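Local coordinates for member of DUF4221 family (Bacteroides vulgatus, PDB 3S9J), which is of unknown function but folds as a six-bladed beta-propeller and is probably made as a lipoprotein, at residues D21-Y26 with A65-L70; Y25-S30 with Y328-V333; K29-F34 with E40-E45; V55-D58 with Q63-K66. One frame throughout, in Å; residues are numbered along the deposited sequence. Where two conformers were deposited one is given.

How the contacts relate
Going from the N terminus, the loop after strand 8-19 supplies the first half of contacts 1 and 2. Contact 1 ties this loop to strand 63-69, an edge strand of the blade formed by residues 31-69. Contact 2 closes a far longer loop, from residues 25-30 to strand 327-334 of another blade. Contact 3 falls wholly within the loop of contact 1, while contact 4 ends on the same strand as contact 1. Contact 3 pairs the first two strands of the blade and contact 4 its last two. Backbone bonds between strands 39-46 and 53-58 join the two hairpins. Contacts 1 and 2 share Tyr25 and Tyr26, and contacts 1 and 4 share Ala65 and Lys66.

Contact 1. Residues D21-Y26 with A65-L70. With NA (sodium ion), chain C; NA (sodium ion), chain D; FMT (formic acid), chain K.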
loop_
_atom_site.group_PDB
_atom_site.type_symbol
_atom_site.label_atom_id
_atom_site.label_comp_id
_atom_site.label_asym_id
_atom_site.label_seq_id
_atom_site.Cartn_x
_atom_site.Cartn_y
_atom_site.Cartn_z
ATOM N N ASP A 21 10.558 21.294 -6.383
ATOM C CA ASP A 21 10.050 22.647 -6.471
ATOM C C ASP A 21 8.527 22.576 -6.555
ATOM O O ASP A 21 7.937 21.553 -6.209
ATOM C CB ASP A 21 10.665 23.411 -7.643
ATOM C CG ASP A 21 10.241 22.884 -9.014
ATOM O OD1 ASP A 21 9.403 21.965 -9.141
ATOM O OD2 ASP A 21 10.786 23.395 -10.017
ATOM N N GLU A 22 7.896 23.657 -6.994
ATOM C CA GLU A 22 6.416 23.722 -7.023
ATOM C C GLU A 22 5.772 22.702 -7.971
ATOM O O GLU A 22 4.579 22.435 -7.864
ATOM C CB GLU A 22 5.955 25.132 -7.425
ATOM C CG GLU A 22 6.150 25.526 -8.846
ATOM C CD GLU A 22 7.573 25.993 -9.193
ATOM O OE1 GLU A 22 8.460 26.056 -8.280
ATOM O OE2 GLU A 22 7.760 26.299 -10.388
ATOM N N GLN A 23 6.538 22.158 -8.926
ATOM C CA GLN A 23 5.999 21.175 -9.856
ATOM C C GLN A 23 5.855 19.761 -9.295
ATOM O O GLN A 23 5.231 18.910 -9.943
ATOM C CB GLN A 23 6.863 21.093 -11.131
ATOM C CG GLN A 23 6.740 22.306 -12.042
ATOM C CD GLN A 23 7.157 21.916 -13.471
ATOM O OE1 GLN A 23 8.351 21.752 -13.745
ATOM N NE2 GLN A 23 6.169 21.681 -14.358
ATOM N N THR A 24 6.445 19.493 -8.135
ATOM C CA THR A 24 6.362 18.161 -7.533
ATOM C C THR A 24 6.016 18.294 -6.072
ATOM O O THR A 24 6.792 18.856 -5.316
ATOM C CB THR A 24 7.691 17.369 -7.678
ATOM O OG1 THR A 24 8.165 17.521 -9.029
ATOM C CG2 THR A 24 7.441 15.861 -7.334
ATOM N N TYR A 25 4.872 17.752 -5.646
ATOM C CA TYR A 25 4.520 17.787 -4.228
ATOM C C TYR A 25 5.202 16.643 -3.520
ATOM O O TYR A 25 5.426 15.561 -4.113
ATOM C CB TYR A 25 3.009 17.689 -4.055
ATOM C CG TYR A 25 2.533 17.994 -2.660
ATOM C CD1 TYR A 25 2.779 19.230 -2.080
ATOM C CD2 TYR A 25 1.859 17.036 -1.914
ATOM C CE1 TYR A 25 2.349 19.500 -0.774
ATOM C CE2 TYR A 25 1.397 17.313 -0.635
ATOM C CZ TYR A 25 1.647 18.558 -0.096
ATOM O OH TYR A 25 1.239 18.859 1.170
ATOM N N TYR A 26 5.546 16.846 -2.243
ATOM C CA TYR A 26 6.410 15.860 -1.546
ATOM C C TYR A 26 5.693 14.564 -1.194
ATOM O O TYR A 26 6.329 13.566 -0.892
ATOM C CB TYR A 26 7.066 16.432 -0.280
ATOM C CG TYR A 26 6.089 16.649 0.869
ATOM C CD1 TYR A 26 5.816 15.653 1.798
ATOM C CD2 TYR A 26 5.404 17.833 0.972
ATOM C CE1 TYR A 26 4.881 15.833 2.818
ATOM C CE2 TYR A 26 4.481 18.035 2.013
ATOM C CZ TYR A 26 4.246 17.027 2.921
ATOM O OH TYR A 26 3.324 17.241 3.907
ATOM N N ALA A 65 14.460 11.898 -12.788
ATOM C CA ALA A 65 14.838 11.267 -14.094
ATOM C C ALA A 65 13.951 11.723 -15.239
ATOM O O ALA A 65 14.446 11.961 -16.342
ATOM C CB ALA A 65 14.751 9.727 -14.006
ATOM N N LYS A 66 12.644 11.723 -15.026
ATOM C CA LYS A 66 11.716 12.175 -16.042
ATOM C C LYS A 66 10.357 12.479 -15.451
ATOM O O LYS A 66 10.080 12.107 -14.307
ATOM C CB LYS A 66 11.580 11.204 -17.197
ATOM C CG LYS A 66 10.911 9.935 -16.966
ATOM C CD LYS A 66 10.936 9.082 -18.276
ATOM C CE LYS A 66 10.303 7.743 -18.086
ATOM N NZ LYS A 66 10.741 6.713 -19.116
ATOM N N ARG A 67 9.545 13.133 -16.264
ATOM C CA ARG A 67 8.193 13.523 -15.905
ATOM C C ARG A 67 7.292 12.998 -16.989
ATOM O O ARG A 67 7.504 13.268 -18.186
ATOM C CB ARG A 67 8.096 15.042 -15.814
ATOM C CG ARG A 67 6.758 15.594 -15.392
ATOM C CD ARG A 67 6.848 17.091 -15.170
ATOM N NE ARG A 67 7.773 17.424 -14.079
ATOM C CZ ARG A 67 7.492 17.454 -12.784
ATOM N NH1 ARG A 67 6.270 17.200 -12.332
ATOM N NH2 ARG A 67 8.443 17.784 -11.921
ATOM N N ILE A 68 6.320 12.198 -16.579
ATOM C CA ILE A 68 5.340 11.624 -17.494
ATOM C C ILE A 68 4.066 12.440 -17.403
ATOM O O ILE A 68 3.437 12.507 -16.342
ATOM C CB ILE A 68 5.076 10.168 -17.152
ATOM C CG1 ILE A 68 6.383 9.367 -17.168
ATOM C CG2 ILE A 68 3.985 9.554 -18.101
ATOM C CD1 ILE A 68 6.230 7.898 -16.718
ATOM N N PRO A 69 3.693 13.120 -18.490
ATOM C CA PRO A 69 2.512 13.969 -18.405
ATOM C C PRO A 69 1.236 13.149 -18.328
ATOM O O PRO A 69 1.170 12.030 -18.866
ATOM C CB PRO A 69 2.565 14.794 -19.698
ATOM C CG PRO A 69 3.389 14.034 -20.587
ATOM C CD PRO A 69 4.320 13.183 -19.809
ATOM N N LEU A 70 0.240 13.698 -17.641
ATOM C CA LEU A 70 -1.114 13.136 -17.587
ATOM C C LEU A 70 -2.066 14.240 -17.994
ATOM O O LEU A 70 -2.026 15.325 -17.424
ATOM C CB LEU A 70 -1.453 12.636 -16.171
ATOM C CG LEU A 70 -0.659 11.480 -15.580
ATOM C CD1 LEU A 70 -1.098 11.222 -14.113
ATOM C CD2 LEU A 70 -0.772 10.214 -16.489
HETATM NA NA NA C . 6.990 20.822 -4.166
HETATM NA NA NA D . -1.165 17.020 -16.174
HETATM C C FMT K . 3.717 15.259 6.708
HETATM O O1 FMT K . 3.460 14.875 7.885
HETATM O O2 FMT K . 2.852 15.496 5.850
HETATM O O HOH W 1 4.510 21.344 -5.013
HETATM O O HOH W 2 6.207 20.032 -2.031
HETATM O O HOH W 3 0.904 16.730 -17.248
HETATM O O HOH W 4 -0.360 18.888 -14.916
HETATM O O HOH W 5 -3.421 18.109 -15.943
#
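Gln23 and Thr24, at the end of a type I turn from Asp21 to Thr24, receive the side chain of Arg67 from strand 63-69, the nearest CA pair being Thr24 and Arg67 at 9.7 Å. The Arg67 chain runs out with CG trans to the backbone N (chi1 -178°) and then bends at chi3, which brings the guanidinium up to the turn. Arg67 NH2 donates to Thr24 OG1 over 2.9 Å, nearly straight and in the guanidinium plane. Arg67 NH1 makes a weak bond to Gln23 O at 3.1 Å. Gln23 CB lies over one face of the same group, 3.8 Å from Arg67 NH2. Asp53 forms a salt bridge with Arg67 NH1.

The turn is stiffened from within. Asp21 OD1 accepts from Gln23 N in an Asx turn, and is met from above the carboxylate plane. Asp21 O and Thr24 O bind a sodium ion at 2.4 and 2.3 Å, with two waters and Asn353 as further ligands. A second sodium ion sits on Leu70 O and Tyr52 O. The propeller loop is thus pinned by both a metal and an arginine, whose charge is probably balanced mainly by Asp53.

Contact 2. Residues Y25-S30 with Y328-V333; sequences YYLSKS and YKMSFV. With FMT (formic acid), chain K.
A single selenomethionine, Met330, makes this contact, and no direct hydrogen bond crosses between the segments. It joins parts of the beta-propeller that are far apart in sequence: residues 25-30 lead into the 31-69 blade, whereas Met330 lies at a corner in strand 327-334 of another blade. The side chain of Met330 leaves with CG trans to the carbonyl carbon (chi1 -79°) and bends at chi3, so that SE and CE lie against the 26-28 backbone. Met330 CE comes within 3.3 Å of Tyr26 O. Met330 SE is 3.6 Å from Ser28 N.

Two side chains meet the tip, roughly at right angles. Tyr26 offers the edge of its ring, with Tyr26 CD1 4.3 Å from Met330 CE. Leu27, in one of two conformers, crosses Met330 at a slant with Leu27 CD1 4.2 Å from Met330 SE, a less certain touch. The far end of the Tyr26 ring is held by its hydroxyl, which donates to a formic acid molecule, probably from the crystallisation liquor.

Ser28 OG accepts from Ser30 N in an ST turn and is also bonded to Glu45. A water links the two backbones: it donates to Ser28 O and to Lys329 O, each 2.7 Å from the water oxygen.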
loop_
_atom_site.group_PDB
_atom_site.type_symbol
_atom_site.label_atom_id
_atom_site.label_comp_id
_atom_site.label_asym_id
_atom_site.label_seq_id
_atom_site.Cartn_x
_atom_site.Cartn_y
_atom_site.Cartn_z
ATOM N N TYR A 25 4.872 17.752 -5.646
ATOM C CA TYR A 25 4.520 17.787 -4.228
ATOM C C TYR A 25 5.202 16.643 -3.520
ATOM O O TYR A 25 5.426 15.561 -4.113
ATOM C CB TYR A 25 3.009 17.689 -4.055
ATOM C CG TYR A 25 2.533 17.994 -2.660
ATOM C CD1 TYR A 25 2.779 19.230 -2.080
ATOM C CD2 TYR A 25 1.859 17.036 -1.914
ATOM C CE1 TYR A 25 2.349 19.500 -0.774
ATOM C CE2 TYR A 25 1.397 17.313 -0.635
ATOM C CZ TYR A 25 1.647 18.558 -0.096
ATOM O OH TYR A 25 1.239 18.859 1.170
ATOM N N TYR A 26 5.546 16.846 -2.243
ATOM C CA TYR A 26 6.410 15.860 -1.546
ATOM C C TYR A 26 5.693 14.564 -1.194
ATOM O O TYR A 26 6.329 13.566 -0.892
ATOM C CB TYR A 26 7.066 16.432 -0.280
ATOM C CG TYR A 26 6.089 16.649 0.869
ATOM C CD1 TYR A 26 5.816 15.653 1.798
ATOM C CD2 TYR A 26 5.404 17.833 0.972
ATOM C CE1 TYR A 26 4.881 15.833 2.818
ATOM C CE2 TYR A 26 4.481 18.035 2.013
ATOM C CZ TYR A 26 4.246 17.027 2.921
ATOM O OH TYR A 26 3.324 17.241 3.907
ATOM N N LEU A 27 4.369 14.591 -1.197
ATOM C CA LEU A 27 3.545 13.425 -0.861
ATOM C C LEU A 27 2.992 12.771 -2.109
ATOM O O LEU A 27 2.402 13.449 -2.954
ATOM C CB LEU A 27 2.352 13.836 -0.004
ATOM C CG LEU A 27 1.359 12.715 0.329
ATOM C CD1 LEU A 27 2.048 11.687 1.196
ATOM C CD2 LEU A 27 0.139 13.289 1.035
ATOM N N SER A 28 3.167 11.449 -2.193
ATOM C CA SER A 28 2.481 10.616 -3.146
ATOM C C SER A 28 1.831 9.451 -2.437
ATOM O O SER A 28 2.437 8.880 -1.532
ATOM C CB SER A 28 3.464 10.026 -4.159
ATOM O OG SER A 28 2.736 9.142 -5.055
ATOM N N LYS A 29 0.618 9.095 -2.868
ATOM C CA LYS A 29 -0.077 7.908 -2.358
ATOM C C LYS A 29 0.112 6.688 -3.246
ATOM O O LYS A 29 -0.440 5.633 -2.948
ATOM C CB LYS A 29 -1.574 8.177 -2.175
ATOM C CG LYS A 29 -1.847 9.231 -1.089
ATOM C CD LYS A 29 -3.340 9.351 -0.801
ATOM C CE LYS A 29 -3.655 10.298 0.332
ATOM N NZ LYS A 29 -5.178 10.483 0.436
ATOM N N SER A 30 0.906 6.818 -4.303
ATOM C CA SER A 30 1.147 5.709 -5.222
ATOM C C SER A 30 2.591 5.812 -5.748
ATOM O O SER A 30 2.856 6.311 -6.866
ATOM C CB SER A 30 0.131 5.738 -6.338
ATOM O OG SER A 30 0.226 4.558 -7.157
ATOM N N TYR A 328 5.847 6.955 7.392
ATOM C CA TYR A 328 6.003 5.564 6.965
ATOM C C TYR A 328 5.016 5.148 5.885
ATOM O O TYR A 328 5.214 4.092 5.279
ATOM C CB TYR A 328 5.972 4.592 8.156
ATOM C CG TYR A 328 4.714 4.627 8.989
ATOM C CD1 TYR A 328 3.556 3.979 8.544
ATOM C CD2 TYR A 328 4.668 5.287 10.193
ATOM C CE1 TYR A 328 2.376 4.010 9.283
ATOM C CE2 TYR A 328 3.493 5.294 10.972
ATOM C CZ TYR A 328 2.360 4.667 10.519
ATOM O OH TYR A 328 1.189 4.683 11.225
ATOM N N LYS A 329 4.000 5.954 5.627
ATOM C CA LYS A 329 3.121 5.733 4.499
ATOM C C LYS A 329 3.760 6.088 3.141
ATOM O O LYS A 329 3.116 5.933 2.095
ATOM C CB LYS A 329 1.775 6.432 4.698
ATOM C CG LYS A 329 1.046 5.845 5.910
ATOM C CD LYS A 329 -0.381 6.308 6.019
ATOM C CE LYS A 329 -1.043 5.733 7.247
ATOM N NZ LYS A 329 -2.480 6.170 7.421
HETATM N N MSE A 330 5.027 6.514 3.184
HETATM C CA MSE A 330 5.903 6.563 2.010
HETATM C C MSE A 330 7.159 5.737 2.283
HETATM O O MSE A 330 8.188 6.252 2.763
HETATM C CB MSE A 330 6.262 7.992 1.645
HETATM C CG MSE A 330 5.164 8.724 0.879
HETATM SE SE MSE A 330 5.797 10.338 0.005
HETATM C CE MSE A 330 6.207 11.401 1.596
ATOM N N SER A 331 7.033 4.434 2.064
ATOM C CA SER A 331 8.120 3.485 2.276
ATOM C C SER A 331 8.276 2.645 1.003
ATOM O O SER A 331 7.298 2.433 0.284
ATOM C CB SER A 331 7.839 2.573 3.485
ATOM O OG SER A 331 7.873 3.322 4.686
ATOM N N PHE A 332 9.498 2.203 0.733
ATOM C CA PHE A 332 9.758 1.284 -0.374
ATOM C C PHE A 332 11.009 0.476 -0.131
ATOM O O PHE A 332 11.894 0.864 0.644
ATOM C CB PHE A 332 9.878 2.026 -1.703
ATOM C CG PHE A 332 11.154 2.834 -1.876
ATOM C CD1 PHE A 332 11.201 4.177 -1.482
ATOM C CD2 PHE A 332 12.284 2.290 -2.481
ATOM C CE1 PHE A 332 12.341 4.938 -1.645
ATOM C CE2 PHE A 332 13.457 3.059 -2.647
ATOM C CZ PHE A 332 13.479 4.389 -2.237
ATOM N N VAL A 333 11.082 -0.677 -0.775
ATOM C CA VAL A 333 12.306 -1.489 -0.702
ATOM C C VAL A 333 13.127 -1.203 -1.953
ATOM O O VAL A 333 12.622 -1.326 -3.075
ATOM C CB VAL A 333 11.994 -2.979 -0.644
ATOM C CG1 VAL A 333 13.330 -3.825 -0.646
ATOM C CG2 VAL A 333 11.141 -3.302 0.598
HETATM C C FMT K . 3.717 15.259 6.708
HETATM O O1 FMT K . 3.460 14.875 7.885
HETATM O O2 FMT K . 2.852 15.496 5.850
HETATM O O HOH W 6 2.397 6.363 -0.435
#

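Contact 3. Residues K29-F34 with E40-E45; sequences KSMFQF and EYLHFE
Glu40 OE1 is gripped by Gln33 NE2 across the strands and by the backbone N of Arg335. The Gln33 NE2 to Glu40 OE1 bond is 2.9 Å long. It uses the anti lone pair of the carboxylate and lies in the amide plane of Gln33, although the two flat groups are turned 84° to each other. A bend at chi2 (-92°) carries the Gln33 amide across to Glu40. Lys274 and Tyr275 also bond this amide, through Gln33 OE1 and NE2 respectively.

Behind this polar end runs an antiparallel hairpin, the first two strands of a propeller blade. Phe32 with His43 and Phe34 with Tyr41 are hydrogen-bonded pairs. Met31 with Phe44 and Gln33 with Leu42 are non-hydrogen-bonded pairs. Glu45 N extends the ladder by donating to Ser30 O.

On the side of the sheet holding Phe34 and Tyr41, Tyr41 CB sits over the Phe34 ring in a CH-pi contact, 3.6 Å from Phe34 CZ. The two ring planes lie 29° apart and are slid until they barely overlap. The edge of the Phe34 ring meets His43 N.

Met31 lies on the other face. Its SE makes an oblique Met-aromatic contact with Phe44. Phe332 from strand 327-334 packs on Met31, Gln33 and Leu42. His43 NE2 and Glu45 OE1 both bond Ser84 OG, at the start of the next blade.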
loop_
_atom_site.group_PDB
_atom_site.type_symbol
_atom_site.label_atom_id
_atom_site.label_comp_id
_atom_site.label_asym_id
_atom_site.label_seq_id
_atom_site.Cartn_x
_atom_site.Cartn_y
_atom_site.Cartn_z
ATOM N N LYS A 29 0.618 9.095 -2.868
ATOM C CA LYS A 29 -0.077 7.908 -2.358
ATOM C C LYS A 29 0.112 6.688 -3.246
ATOM O O LYS A 29 -0.440 5.633 -2.948
ATOM C CB LYS A 29 -1.574 8.177 -2.175
ATOM C CG LYS A 29 -1.847 9.231 -1.089
ATOM C CD LYS A 29 -3.340 9.351 -0.801
ATOM C CE LYS A 29 -3.655 10.298 0.332
ATOM N NZ LYS A 29 -5.178 10.483 0.436
ATOM N N SER A 30 0.906 6.818 -4.303
ATOM C CA SER A 30 1.147 5.709 -5.222
ATOM C C SER A 30 2.591 5.812 -5.748
ATOM O O SER A 30 2.856 6.311 -6.866
ATOM C CB SER A 30 0.131 5.738 -6.338
ATOM O OG SER A 30 0.226 4.558 -7.157
HETATM N N MSE A 31 3.515 5.364 -4.903
HETATM C CA MSE A 31 4.942 5.422 -5.215
HETATM C C MSE A 31 5.522 4.028 -5.062
HETATM O O MSE A 31 5.324 3.375 -4.054
HETATM C CB MSE A 31 5.738 6.410 -4.328
HETATM C CG MSE A 31 5.383 6.478 -2.937
HETATM SE SE MSE A 31 7.017 7.266 -2.056
HETATM C CE MSE A 31 7.616 5.500 -1.383
ATOM N N PHE A 32 6.194 3.573 -6.110
ATOM C CA PHE A 32 6.734 2.223 -6.158
ATOM C C PHE A 32 8.127 2.213 -6.743
ATOM O O PHE A 32 8.389 2.850 -7.755
ATOM C CB PHE A 32 5.878 1.355 -7.060
ATOM C CG PHE A 32 4.435 1.198 -6.596
ATOM C CD1 PHE A 32 4.149 0.495 -5.449
ATOM C CD2 PHE A 32 3.390 1.782 -7.311
ATOM C CE1 PHE A 32 2.826 0.349 -5.023
ATOM C CE2 PHE A 32 2.077 1.617 -6.929
ATOM C CZ PHE A 32 1.785 0.899 -5.752
ATOM N N GLN A 33 9.007 1.430 -6.144
ATOM C CA GLN A 33 10.339 1.213 -6.692
ATOM C C GLN A 33 10.235 0.217 -7.855
ATOM O O GLN A 33 9.454 -0.748 -7.813
ATOM C CB GLN A 33 11.282 0.713 -5.586
ATOM C CG GLN A 33 12.739 0.557 -5.971
ATOM C CD GLN A 33 13.105 -0.841 -6.481
ATOM O OE1 GLN A 33 12.229 -1.646 -6.788
ATOM N NE2 GLN A 33 14.417 -1.126 -6.566
ATOM N N PHE A 34 11.066 0.445 -8.872
ATOM C CA PHE A 34 11.174 -0.451 -10.013
ATOM C C PHE A 34 12.568 -0.364 -10.635
ATOM O O PHE A 34 13.305 0.580 -10.385
ATOM C CB PHE A 34 10.089 -0.164 -11.050
ATOM C CG PHE A 34 10.270 1.120 -11.806
ATOM C CD1 PHE A 34 9.850 2.312 -11.271
ATOM C CD2 PHE A 34 10.821 1.127 -13.078
ATOM C CE1 PHE A 34 10.012 3.499 -11.946
ATOM C CE2 PHE A 34 10.982 2.299 -13.778
ATOM C CZ PHE A 34 10.557 3.513 -13.219
ATOM N N GLU A 40 17.760 1.366 -10.705
ATOM C CA GLU A 40 16.528 1.430 -9.943
ATOM C C GLU A 40 16.003 2.874 -9.888
ATOM O O GLU A 40 16.756 3.854 -9.753
ATOM C CB GLU A 40 16.633 0.851 -8.520
ATOM C CG GLU A 40 17.766 1.416 -7.704
ATOM C CD GLU A 40 17.728 1.048 -6.222
ATOM O OE1 GLU A 40 16.739 0.453 -5.729
ATOM O OE2 GLU A 40 18.718 1.369 -5.546
ATOM N N TYR A 41 14.689 2.962 -9.910
ATOM C CA TYR A 41 13.968 4.203 -9.922
ATOM C C TYR A 41 12.803 4.141 -8.928
ATOM O O TYR A 41 12.379 3.063 -8.512
ATOM C CB TYR A 41 13.405 4.472 -11.325
ATOM C CG TYR A 41 14.466 4.614 -12.379
ATOM C CD1 TYR A 41 15.056 5.831 -12.628
ATOM C CD2 TYR A 41 14.862 3.516 -13.140
ATOM C CE1 TYR A 41 16.069 5.973 -13.563
ATOM C CE2 TYR A 41 15.859 3.647 -14.092
ATOM C CZ TYR A 41 16.449 4.879 -14.298
ATOM O OH TYR A 41 17.436 5.032 -15.234
ATOM N N LEU A 42 12.273 5.316 -8.608
ATOM C CA LEU A 42 11.011 5.418 -7.897
ATOM C C LEU A 42 9.960 6.048 -8.821
ATOM O O LEU A 42 10.105 7.181 -9.289
ATOM C CB LEU A 42 11.186 6.211 -6.578
ATOM C CG LEU A 42 10.017 6.249 -5.598
ATOM C CD1 LEU A 42 9.675 4.844 -5.119
ATOM C CD2 LEU A 42 10.284 7.209 -4.382
ATOM N N HIS A 43 8.903 5.291 -9.070
ATOM C CA HIS A 43 7.701 5.767 -9.740
ATOM C C HIS A 43 6.920 6.563 -8.689
ATOM O O HIS A 43 6.541 6.011 -7.666
ATOM C CB HIS A 43 6.887 4.579 -10.188
ATOM C CG HIS A 43 5.512 4.908 -10.699
ATOM N ND1 HIS A 43 5.181 4.798 -12.034
ATOM C CD2 HIS A 43 4.377 5.296 -10.056
ATOM C CE1 HIS A 43 3.914 5.143 -12.199
ATOM N NE2 HIS A 43 3.392 5.420 -11.015
ATOM N N PHE A 44 6.666 7.836 -8.930
ATOM C CA PHE A 44 6.049 8.685 -7.920
ATOM C C PHE A 44 4.866 9.398 -8.553
ATOM O O PHE A 44 5.041 10.357 -9.289
ATOM C CB PHE A 44 7.104 9.659 -7.418
ATOM C CG PHE A 44 6.675 10.590 -6.291
ATOM C CD1 PHE A 44 6.054 11.809 -6.563
ATOM C CD2 PHE A 44 7.003 10.289 -4.981
ATOM C CE1 PHE A 44 5.738 12.702 -5.523
ATOM C CE2 PHE A 44 6.682 11.189 -3.943
ATOM C CZ PHE A 44 6.064 12.395 -4.236
ATOM N N GLU A 45 3.663 8.905 -8.274
ATOM C CA GLU A 45 2.471 9.528 -8.810
ATOM C C GLU A 45 2.328 10.898 -8.181
ATOM O O GLU A 45 2.285 11.009 -6.980
ATOM C CB GLU A 45 1.224 8.718 -8.541
ATOM C CG GLU A 45 -0.010 9.323 -9.195
ATOM C CD GLU A 45 -1.236 8.485 -8.929
ATOM O OE1 GLU A 45 -1.194 7.285 -9.260
ATOM O OE2 GLU A 45 -2.223 9.020 -8.404
#

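Contact 4. Residues V55-D58 with Q63-K66; sequences VIFD and QIAK
Val55, Phe57 and Ile64 make the tight side of this contact. Ile64 CG1 points opposite its own carbonyl carbon (chi1 -66°), which sets it against the Phe57 ring, 3.5 Å from Phe57 CE1. Ile64 CG1 also touches Val55 CG1 at 3.9 Å. Val55 and Ile64 cross at about a right angle. Val55 CG1 lies over the centre of one face of the Phe57 ring, while Gln63 O comes to its edge. Phe18 and Phe44 enclose that ring further.

The strands form the outer hairpin of a propeller blade, with a classic beta bulge at Ala65 and Lys66. Both of these residues face Ile56 and share its carbonyl. Ala65 N bonds Ile56 O at 2.8 Å, whereas the bond from Lys66 N to Ile56 O is weak. Ile56 N returns an almost straight bond to Lys66 O at 2.9 Å.

Toward solvent the contact is looser. Ala65 CB is 4.1 Å from Asp58 CB, and Gln63 is exposed. A water joins the two side chains, donating to Asp58 OD2 and accepting weakly from Gln63 NE2. Lys39 and Asn61 hold the Asp58 carboxylate. Lys66 runs alongside Ile56, with Lys66 CG 3.8 Å from Ile56 CG1, and continues to Ser90 through NZ.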
loop_
_atom_site.group_PDB
_atom_site.type_symbol
_atom_site.label_atom_id
_atom_site.label_comp_id
_atom_site.label_asym_id
_atom_site.label_seq_id
_atom_site.Cartn_x
_atom_site.Cartn_y
_atom_site.Cartn_z
ATOM N N VAL A 55 6.111 11.528 -11.720
ATOM C CA VAL A 55 7.528 11.812 -11.695
ATOM C C VAL A 55 8.279 10.513 -11.450
ATOM O O VAL A 55 7.895 9.708 -10.596
ATOM C CB VAL A 55 7.846 12.837 -10.600
ATOM C CG1 VAL A 55 9.359 12.999 -10.362
ATOM C CG2 VAL A 55 7.170 14.168 -10.937
ATOM N N ILE A 56 9.376 10.326 -12.186
ATOM C CA ILE A 56 10.243 9.211 -11.961
ATOM C C ILE A 56 11.530 9.735 -11.345
ATOM O O ILE A 56 12.179 10.607 -11.933
ATOM C CB ILE A 56 10.583 8.483 -13.298
ATOM C CG1 ILE A 56 9.309 8.069 -14.041
ATOM C CG2 ILE A 56 11.554 7.285 -13.023
ATOM C CD1 ILE A 56 8.364 7.131 -13.270
ATOM N N PHE A 57 11.878 9.251 -10.154
ATOM C CA PHE A 57 13.100 9.643 -9.492
ATOM C C PHE A 57 14.220 8.631 -9.728
ATOM O O PHE A 57 14.000 7.441 -9.620
ATOM C CB PHE A 57 12.919 9.770 -7.986
ATOM C CG PHE A 57 12.064 10.944 -7.550
ATOM C CD1 PHE A 57 12.565 12.246 -7.556
ATOM C CD2 PHE A 57 10.788 10.745 -7.110
ATOM C CE1 PHE A 57 11.782 13.311 -7.155
ATOM C CE2 PHE A 57 10.017 11.795 -6.669
ATOM C CZ PHE A 57 10.498 13.078 -6.666
ATOM N N ASP A 58 15.410 9.153 -9.970
ATOM C CA ASP A 58 16.667 8.380 -10.131
ATOM C C ASP A 58 17.332 8.199 -8.774
ATOM O O ASP A 58 17.794 9.169 -8.169
ATOM C CB ASP A 58 17.542 9.158 -11.087
ATOM C CG ASP A 58 18.874 8.476 -11.386
ATOM O OD1 ASP A 58 19.316 7.587 -10.616
ATOM O OD2 ASP A 58 19.477 8.902 -12.388
ATOM N N GLN A 63 17.911 12.505 -7.974
ATOM C CA GLN A 63 17.316 13.588 -8.747
ATOM C C GLN A 63 16.117 13.066 -9.526
ATOM O O GLN A 63 15.867 11.866 -9.581
ATOM C CB GLN A 63 18.375 14.198 -9.699
ATOM C CG GLN A 63 18.744 13.290 -10.806
ATOM C CD GLN A 63 19.729 13.972 -11.785
ATOM O OE1 GLN A 63 20.714 14.546 -11.373
ATOM N NE2 GLN A 63 19.409 13.934 -13.052
ATOM N N ILE A 64 15.371 13.977 -10.136
ATOM C CA ILE A 64 14.334 13.613 -11.088
ATOM C C ILE A 64 14.931 13.076 -12.391
ATOM O O ILE A 64 15.793 13.735 -13.005
ATOM C CB ILE A 64 13.381 14.811 -11.363
ATOM C CG1 ILE A 64 12.617 15.136 -10.059
ATOM C CG2 ILE A 64 12.401 14.492 -12.481
ATOM C CD1 ILE A 64 11.763 16.417 -10.158
ATOM N N ALA A 65 14.460 11.898 -12.788
ATOM C CA ALA A 65 14.838 11.267 -14.094
ATOM C C ALA A 65 13.951 11.723 -15.239
ATOM O O ALA A 65 14.446 11.961 -16.342
ATOM C CB ALA A 65 14.751 9.727 -14.006
ATOM N N LYS A 66 12.644 11.723 -15.026
ATOM C CA LYS A 66 11.716 12.175 -16.042
ATOM C C LYS A 66 10.357 12.479 -15.451
ATOM O O LYS A 66 10.080 12.107 -14.307
ATOM C CB LYS A 66 11.580 11.204 -17.197
ATOM C CG LYS A 66 10.911 9.935 -16.966
ATOM C CD LYS A 66 10.936 9.082 -18.276
ATOM C CE LYS A 66 10.303 7.743 -18.086
ATOM N NZ LYS A 66 10.741 6.713 -19.116
HETATM O O HOH W 7 18.376 10.997 -14.000
#